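Local structure of porin (Rhodobacter blasticus, 3PRN) at residues W104-F107 with G108-Q111; I244-A247 with G248-T251. The protein forms homotrimeric outer-membrane channels through which small hydrophilic solutes of up to about 0.6 kDa diffuse passively. The protein carries 1 engineered substitution. One frame throughout, in Å; residues are numbered along the deposited sequence.

Contact 1 of 2, residues W104-F107 with G108-Q111; sequences WSSF and GDAQ. Engineered in segment 104-107: Trp104 (natural residue Ala).
Ser106 to Asp109 form a type I beta turn with Phe107 and Gly108 at its corners, closed by Asp109 N donating to Ser106 O at 3.2 Å; this bond is nearly straight at hydrogen (165°), though the donor stands well above the carbonyl plane. A chi1 of 173° turns the Ser106 hydroxyl away from its own N and toward Gly108 N, from which OG accepts a short (2.8 Å) but bent bond, while a second hydrogen bond joins it to Ser98. A short polar side chain suits this place; Gly108, without a side chain, lets Ser106 OG lie 3.4 Å from Gly108 CA. Asp109 reaches back through water 1, which accepts from Ser106 N and donates to Asp109 OD2. Gln111 bends at chi2 (-71°) and returns its amide to the turn: NE2 donates to Asp109 O at 3.0 Å, with that oxygen nearly in the plane of the Gln111 amide, and also to water 2, itself donating to Ser106 O. The loop, consistent with the one that narrows porin channels, is tied to the barrel wall, Phe107 N bonding Tyr240 of strand 235-244, Gly108 O meeting Thr225 of strand 223-232, and the Phe107 ring touching Ala252 of strand 252-262.

Contact 2 of 2, residues I244-A247 with G248-T251; sequences IDRA and GADT
Ala249 folds back over Arg246 in a type II beta turn, part of the connection between antiparallel strands 235-244 and 252-262 of the porin barrel. The turn is closed by Ala249 N donating to Arg246 O at 3.1 Å, an almost straight bond (166°). The close-packed part is the Ala249 methyl, whose CB lies 3.4 Å from Arg246 O and 3.8 Å from Ile244 CG1. Ile244 turns CG1 into the space between its backbone N and carbonyl carbon (chi1 57°), which carries the branch to that methyl; a branched apolar chain here meets a small apolar partner. By contrast, the corner formed by Ala247 and Gly248 is exposed. Gly248 adopts a positive phi (83°), a conformation glycine takes readily, as expected at the third position of a type II turn, whereas the small methyl of Ala247 heads outward. Deeper toward the strands, water 3 bridges the two arms, accepting from Ile244 N and probably donating to Asp250 O. The long chain of Arg246 bends at chi3, bringing its guanidinium over Ile244 CD1, which sits 3.7 Å from the plane of one face, displaced toward the rim, while Ala249 CB approaches obliquely, 4.1 Å from Arg246 NH2.

In the fold
Both contacts are surface turns, their centres 15 Å apart, yet they lie at different distances from the centre of the chain. Contact 1 is about 9 Å from it, centre to centre, in a long loop folded inward against the wall; contact 2, about 23 Å out, tops the wall itself. Strands 235-244 and 252-262 are common to both: residues 244-251 connect them, while the loop of contact 1 leans on them from inside. The chemistry follows the setting. Each turn is closed by one backbone bond; the inner, with buried Gly108, adds hydroxyl, amide and water links, the outer apolar contacts and one water beneath an exposed corner.

Contact 1 of 2, residues W104-F107 with G108-Q111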
# COMPACT_ATOMS: atom_id res chain seq x y z
N TRP A 104 21.64 9.50 8.90
CA TRP A 104 22.32 8.52 9.73
C TRP A 104 23.33 7.72 8.91
O TRP A 104 23.22 6.50 8.77
CB TRP A 104 21.39 7.46 10.47
CG TRP A 104 20.54 8.49 11.20
CD1 TRP A 104 19.28 8.84 10.94
CD2 TRP A 104 21.06 9.32 12.23
NE1 TRP A 104 19.00 9.96 11.80
CE2 TRP A 104 20.06 10.23 12.53
CE3 TRP A 104 22.28 9.38 12.92
CZ2 TRP A 104 20.23 11.26 13.48
CZ3 TRP A 104 22.43 10.40 13.89
CH2 TRP A 104 21.45 11.30 14.15
N SER A 105 24.33 8.40 8.37
CA SER A 105 25.36 7.72 7.57
C SER A 105 26.76 7.93 8.21
O SER A 105 27.02 8.87 8.98
CB SER A 105 25.38 8.27 6.15
OG SER A 105 25.77 9.63 6.17
N SER A 106 27.65 6.99 7.88
CA SER A 106 29.01 7.02 8.38
C SER A 106 29.86 6.03 7.57
O SER A 106 29.50 4.85 7.45
CB SER A 106 29.09 6.60 9.87
OG SER A 106 30.43 6.47 10.32
N PHE A 107 31.03 6.54 7.15
CA PHE A 107 32.04 5.64 6.54
C PHE A 107 32.58 4.71 7.63
O PHE A 107 33.15 3.65 7.30
CB PHE A 107 33.17 6.48 5.93
CG PHE A 107 32.73 7.23 4.70
CD1 PHE A 107 32.40 6.48 3.55
CD2 PHE A 107 32.68 8.60 4.64
CE1 PHE A 107 32.00 7.13 2.37
CE2 PHE A 107 32.30 9.23 3.46
CZ PHE A 107 31.97 8.50 2.33
N GLY A 108 32.41 5.06 8.90
CA GLY A 108 32.89 4.21 9.98
C GLY A 108 31.99 3.01 10.28
O GLY A 108 32.35 2.20 11.16
N ASP A 109 30.85 2.87 9.57
CA ASP A 109 30.02 1.68 9.72
C ASP A 109 30.79 0.52 9.04
O ASP A 109 31.64 0.78 8.16
CB ASP A 109 28.72 1.90 8.94
CG ASP A 109 27.67 2.69 9.70
OD1 ASP A 109 27.81 3.00 10.91
OD2 ASP A 109 26.63 3.00 9.05
N ALA A 110 30.54 -0.71 9.38
CA ALA A 110 31.19 -1.88 8.82
C ALA A 110 31.14 -1.88 7.29
O ALA A 110 30.08 -1.64 6.69
CB ALA A 110 30.49 -3.12 9.34
N GLN A 111 32.26 -2.21 6.65
CA GLN A 111 32.28 -2.27 5.19
C GLN A 111 32.21 -3.73 4.73
O GLN A 111 33.10 -4.22 4.02
CB GLN A 111 33.59 -1.66 4.66
CG GLN A 111 33.82 -0.24 5.15
CD GLN A 111 32.85 0.73 4.50
OE1 GLN A 111 32.84 0.84 3.27
NE2 GLN A 111 32.03 1.44 5.24
O HOH W 1 26.33 4.65 6.47
O HOH W 2 29.67 3.14 4.86

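Contact 2 of 2, residues I244-A247 with G248-T251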
# COMPACT_ATOMS: atom_id res chain seq x y z
N ILE A 244 40.65 1.47 7.35
CA ILE A 244 40.52 0.12 6.83
C ILE A 244 41.91 -0.36 6.41
O ILE A 244 42.80 0.49 6.21
CB ILE A 244 39.51 0.03 5.68
CG1 ILE A 244 39.84 0.96 4.51
CG2 ILE A 244 38.10 0.41 6.23
CD1 ILE A 244 38.95 0.81 3.29
N ASP A 245 42.10 -1.64 6.26
CA ASP A 245 43.32 -2.25 5.80
C ASP A 245 43.55 -2.14 4.29
O ASP A 245 44.70 -2.43 3.89
CB ASP A 245 43.38 -3.78 6.08
CG ASP A 245 43.80 -4.06 7.50
OD1 ASP A 245 44.41 -3.22 8.20
OD2 ASP A 245 43.48 -5.18 7.99
N ARG A 246 42.59 -1.84 3.45
CA ARG A 246 42.87 -1.79 2.01
C ARG A 246 44.07 -0.88 1.72
O ARG A 246 44.22 0.27 2.13
CB ARG A 246 41.68 -1.37 1.21
CG ARG A 246 41.67 -1.53 -0.28
CD ARG A 246 40.31 -1.02 -0.82
NE ARG A 246 40.27 0.41 -0.86
CZ ARG A 246 39.28 1.29 -0.65
NH1 ARG A 246 38.07 0.86 -0.29
NH2 ARG A 246 39.57 2.61 -0.80
N ALA A 247 44.94 -1.42 0.85
CA ALA A 247 46.15 -0.74 0.43
C ALA A 247 45.82 0.63 -0.16
O ALA A 247 45.02 0.74 -1.09
CB ALA A 247 46.78 -1.54 -0.78
N GLY A 248 46.45 1.64 0.39
CA GLY A 248 46.35 3.00 -0.15
C GLY A 248 45.12 3.78 0.29
O GLY A 248 44.97 4.95 -0.11
N ALA A 249 44.25 3.16 1.10
CA ALA A 249 43.05 3.92 1.53
C ALA A 249 43.38 5.12 2.37
O ALA A 249 44.30 5.15 3.16
CB ALA A 249 42.16 2.95 2.32
N ASP A 250 42.60 6.19 2.28
CA ASP A 250 42.68 7.36 3.15
C ASP A 250 41.99 7.04 4.48
O ASP A 250 41.17 6.14 4.59
CB ASP A 250 41.87 8.52 2.53
CG ASP A 250 42.50 8.92 1.19
OD1 ASP A 250 43.75 9.10 1.17
OD2 ASP A 250 41.80 9.06 0.18
N THR A 251 42.28 7.84 5.49
CA THR A 251 41.53 7.76 6.75
C THR A 251 40.20 8.46 6.53
O THR A 251 40.16 9.57 5.95
CB THR A 251 42.32 8.50 7.87
OG1 THR A 251 43.50 7.71 8.08
CG2 THR A 251 41.56 8.49 9.20
O HOH W 3 42.06 3.82 6.00